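Local coordinates for methyltransferase WBDD (Escherichia coli, PDB 4AZS), which probably phosphorylates and methylates the end of the growing O9a O-antigen polysaccharide, a bifunctional kinase and methyltransferase that regulates its chain length, at residues 294-302 and 351-360. Numbering follows the deposited sequence.
Sequences FLTQPPAGF and SLAALEKQGF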
loop_
_atom_site.group_PDB
_atom_site.type_symbol
_atom_site.label_atom_id
_atom_site.label_comp_id
_atom_site.label_asym_id
_atom_site.label_seq_id
_atom_site.Cartn_x
_atom_site.Cartn_y
_atom_site.Cartn_z
ATOM N N PHE A 294 59.903 24.199 21.075
ATOM C CA PHE A 294 60.574 25.372 20.502
ATOM C C PHE A 294 60.213 26.642 21.233
ATOM O O PHE A 294 61.115 27.421 21.594
ATOM C CB PHE A 294 60.219 25.515 19.026
ATOM C CG PHE A 294 60.850 26.703 18.348
ATOM C CD1 PHE A 294 62.148 26.641 17.879
ATOM C CD2 PHE A 294 60.133 27.875 18.160
ATOM C CE1 PHE A 294 62.718 27.732 17.251
ATOM C CE2 PHE A 294 60.711 28.966 17.535
ATOM C CZ PHE A 294 61.999 28.887 17.081
ATOM N N LEU A 295 58.928 26.866 21.466
ATOM C CA LEU A 295 58.506 28.132 22.045
ATOM C C LEU A 295 58.822 28.232 23.522
ATOM O O LEU A 295 59.031 29.321 24.030
ATOM C CB LEU A 295 57.020 28.400 21.841
ATOM C CG LEU A 295 56.575 28.695 20.407
ATOM C CD1 LEU A 295 55.067 28.866 20.388
ATOM C CD2 LEU A 295 57.275 29.917 19.826
ATOM N N THR A 296 58.866 27.110 24.224
ATOM C CA THR A 296 59.251 27.191 25.619
ATOM C C THR A 296 60.747 27.378 25.761
ATOM O O THR A 296 61.199 27.851 26.789
ATOM C CB THR A 296 58.787 25.976 26.427
ATOM O OG1 THR A 296 59.116 24.764 25.726
ATOM C CG2 THR A 296 57.302 26.068 26.637
ATOM N N GLN A 297 61.517 27.042 24.727
ATOM C CA GLN A 297 62.976 27.211 24.769
ATOM C C GLN A 297 63.478 27.822 23.480
ATOM O O GLN A 297 64.193 27.175 22.737
ATOM C CB GLN A 297 63.657 25.846 24.946
ATOM C CG GLN A 297 63.502 25.210 26.317
ATOM C CD GLN A 297 64.218 25.982 27.409
ATOM O OE1 GLN A 297 65.275 26.574 27.184
ATOM N NE2 GLN A 297 63.633 25.989 28.601
ATOM N N PRO A 298 63.120 29.072 23.200
ATOM C CA PRO A 298 63.433 29.574 21.860
ATOM C C PRO A 298 64.907 29.914 21.685
ATOM O O PRO A 298 65.589 30.109 22.658
ATOM C CB PRO A 298 62.560 30.820 21.733
ATOM C CG PRO A 298 62.265 31.254 23.134
ATOM C CD PRO A 298 62.492 30.091 24.058
ATOM N N PRO A 299 65.397 29.962 20.441
ATOM C CA PRO A 299 66.795 30.314 20.220
ATOM C C PRO A 299 67.007 31.789 20.375
ATOM O O PRO A 299 66.156 32.575 19.975
ATOM C CB PRO A 299 67.032 29.934 18.758
ATOM C CG PRO A 299 65.689 30.044 18.124
ATOM C CD PRO A 299 64.718 29.598 19.182
ATOM N N ALA A 300 68.142 32.154 20.955
ATOM C CA ALA A 300 68.546 33.544 21.023
ATOM C C ALA A 300 68.689 34.083 19.587
ATOM O O ALA A 300 69.107 33.366 18.666
ATOM C CB ALA A 300 69.850 33.662 21.790
ATOM N N GLY A 301 68.320 35.341 19.395
ATOM C CA GLY A 301 68.411 35.972 18.080
ATOM C C GLY A 301 67.100 35.889 17.314
ATOM O O GLY A 301 67.005 36.386 16.192
ATOM N N PHE A 302 66.088 35.276 17.929
ATOM C CA PHE A 302 64.774 35.090 17.317
ATOM C C PHE A 302 63.681 35.517 18.286
ATOM O O PHE A 302 63.616 35.024 19.396
ATOM C CB PHE A 302 64.573 33.617 16.940
ATOM C CG PHE A 302 63.275 33.348 16.249
ATOM C CD1 PHE A 302 63.154 33.551 14.882
ATOM C CD2 PHE A 302 62.176 32.895 16.961
ATOM C CE1 PHE A 302 61.957 33.297 14.242
ATOM C CE2 PHE A 302 60.974 32.656 16.326
ATOM C CZ PHE A 302 60.862 32.860 14.959
ATOM N N SER A 351 64.758 36.635 9.613
ATOM C CA SER A 351 64.514 35.763 10.744
ATOM C C SER A 351 64.961 34.321 10.410
ATOM O O SER A 351 65.479 33.610 11.284
ATOM C CB SER A 351 63.046 35.832 11.223
ATOM O OG SER A 351 62.183 35.110 10.371
ATOM N N LEU A 352 64.817 33.908 9.144
ATOM C CA LEU A 352 65.246 32.567 8.746
ATOM C C LEU A 352 66.766 32.424 8.834
ATOM O O LEU A 352 67.296 31.390 9.294
ATOM C CB LEU A 352 64.742 32.203 7.337
ATOM C CG LEU A 352 63.211 32.123 7.215
ATOM C CD1 LEU A 352 62.789 31.954 5.771
ATOM C CD2 LEU A 352 62.624 31.009 8.069
ATOM N N ALA A 353 67.480 33.464 8.435
ATOM C CA ALA A 353 68.946 33.436 8.563
ATOM C C ALA A 353 69.388 33.360 10.034
ATOM O O ALA A 353 70.347 32.682 10.357
ATOM C CB ALA A 353 69.561 34.633 7.877
ATOM N N ALA A 354 68.667 34.025 10.938
ATOM C CA ALA A 354 69.023 33.997 12.369
ATOM C C ALA A 354 68.735 32.644 13.008
ATOM O O ALA A 354 69.534 32.124 13.778
ATOM C CB ALA A 354 68.265 35.088 13.120
ATOM N N LEU A 355 67.597 32.060 12.670
ATOM C CA LEU A 355 67.348 30.657 13.006
ATOM C C LEU A 355 68.451 29.731 12.552
ATOM O O LEU A 355 68.937 28.909 13.330
ATOM C CB LEU A 355 66.054 30.187 12.378
ATOM C CG LEU A 355 64.795 30.710 13.038
ATOM C CD1 LEU A 355 63.615 30.373 12.145
ATOM C CD2 LEU A 355 64.615 30.105 14.428
ATOM N N GLU A 356 68.824 29.827 11.290
ATOM C CA GLU A 356 69.858 28.935 10.736
ATOM C C GLU A 356 71.175 29.070 11.485
ATOM O O GLU A 356 71.840 28.076 11.750
ATOM C CB GLU A 356 70.063 29.188 9.242
ATOM C CG GLU A 356 71.238 28.452 8.610
ATOM C CD GLU A 356 71.252 28.666 7.090
ATOM O OE1 GLU A 356 70.427 28.037 6.392
ATOM O OE2 GLU A 356 72.027 29.527 6.601
ATOM N N LYS A 357 71.527 30.289 11.866
ATOM C CA LYS A 357 72.760 30.523 12.633
ATOM C C LYS A 357 72.735 29.815 13.972
ATOM O O LYS A 357 73.775 29.475 14.488
ATOM C CB LYS A 357 72.943 32.011 12.885
ATOM C CG LYS A 357 73.420 32.790 11.682
ATOM C CD LYS A 357 73.054 34.253 11.848
ATOM C CE LYS A 357 73.716 35.142 10.813
ATOM N NZ LYS A 357 75.049 35.566 11.306
ATOM N N GLN A 358 71.540 29.612 14.532
ATOM C CA GLN A 358 71.378 28.862 15.783
ATOM C C GLN A 358 71.079 27.378 15.553
ATOM O O GLN A 358 70.779 26.662 16.493
ATOM C CB GLN A 358 70.247 29.475 16.633
ATOM C CG GLN A 358 70.396 30.965 16.912
ATOM C CD GLN A 358 71.680 31.278 17.669
ATOM O OE1 GLN A 358 72.069 30.556 18.595
ATOM N NE2 GLN A 358 72.352 32.350 17.269
ATOM N N GLY A 359 71.133 26.930 14.307
ATOM C CA GLY A 359 70.906 25.523 13.961
ATOM C C GLY A 359 69.441 25.139 13.895
ATOM O O GLY A 359 69.082 24.005 14.202
ATOM N N PHE A 360 68.596 26.083 13.497
ATOM C CA PHE A 360 67.174 25.841 13.326
ATOM C C PHE A 360 66.720 26.221 11.901
ATOM O O PHE A 360 67.166 27.214 11.342
ATOM C CB PHE A 360 66.375 26.678 14.332
ATOM C CG PHE A 360 66.471 26.196 15.731
ATOM C CD1 PHE A 360 65.627 25.207 16.190
ATOM C CD2 PHE A 360 67.407 26.724 16.595
ATOM C CE1 PHE A 360 65.715 24.745 17.492
ATOM C CE2 PHE A 360 67.509 26.265 17.901
ATOM C CZ PHE A 360 66.662 25.274 18.350
#
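In the protein kinase domain, the loop that leaves helix 278-296, the αC helix of the kinase fold, lies against the last turns of helix 341-357, its αE, and the residues just after it; an apolar cluster around L355 joins the two. CD2 of L355 sits over one face of the F302 ring, a CH-pi contact 4.1 Å from the ring centroid, and the same methyl is 3.8 Å from P299 CG. L355 CD2 also meets the F294 ring at its edge, 3.9 Å from F294 CZ. F294 has CG anti to its backbone nitrogen (chi1 179°), which sends the ring off the helix toward F360. There its edge turns to the F360 face in a T-shaped pair, planes at 74° and centroids 5.6 Å apart. P299 reaches the F360 ring too, its CB 3.8 Å from F360 CE2. From P299 to F302 a type II turn carries the chain antiparallel to αE, from Q358 to S351. No hydrogen bond crosses between the segments; the contact rests on apolar packing, with the A300 and G301 carbonyls lying against Q358 and A354. αE ends in a Schellman motif with G359 at C-prime, F360 N bonding to L355 O. Beyond the cluster, I386 of strand 386-387 touches F294 and F360, the DFG phenylalanine F383 meets the F294 ring, and helix 452-460 packs on L352 and A353.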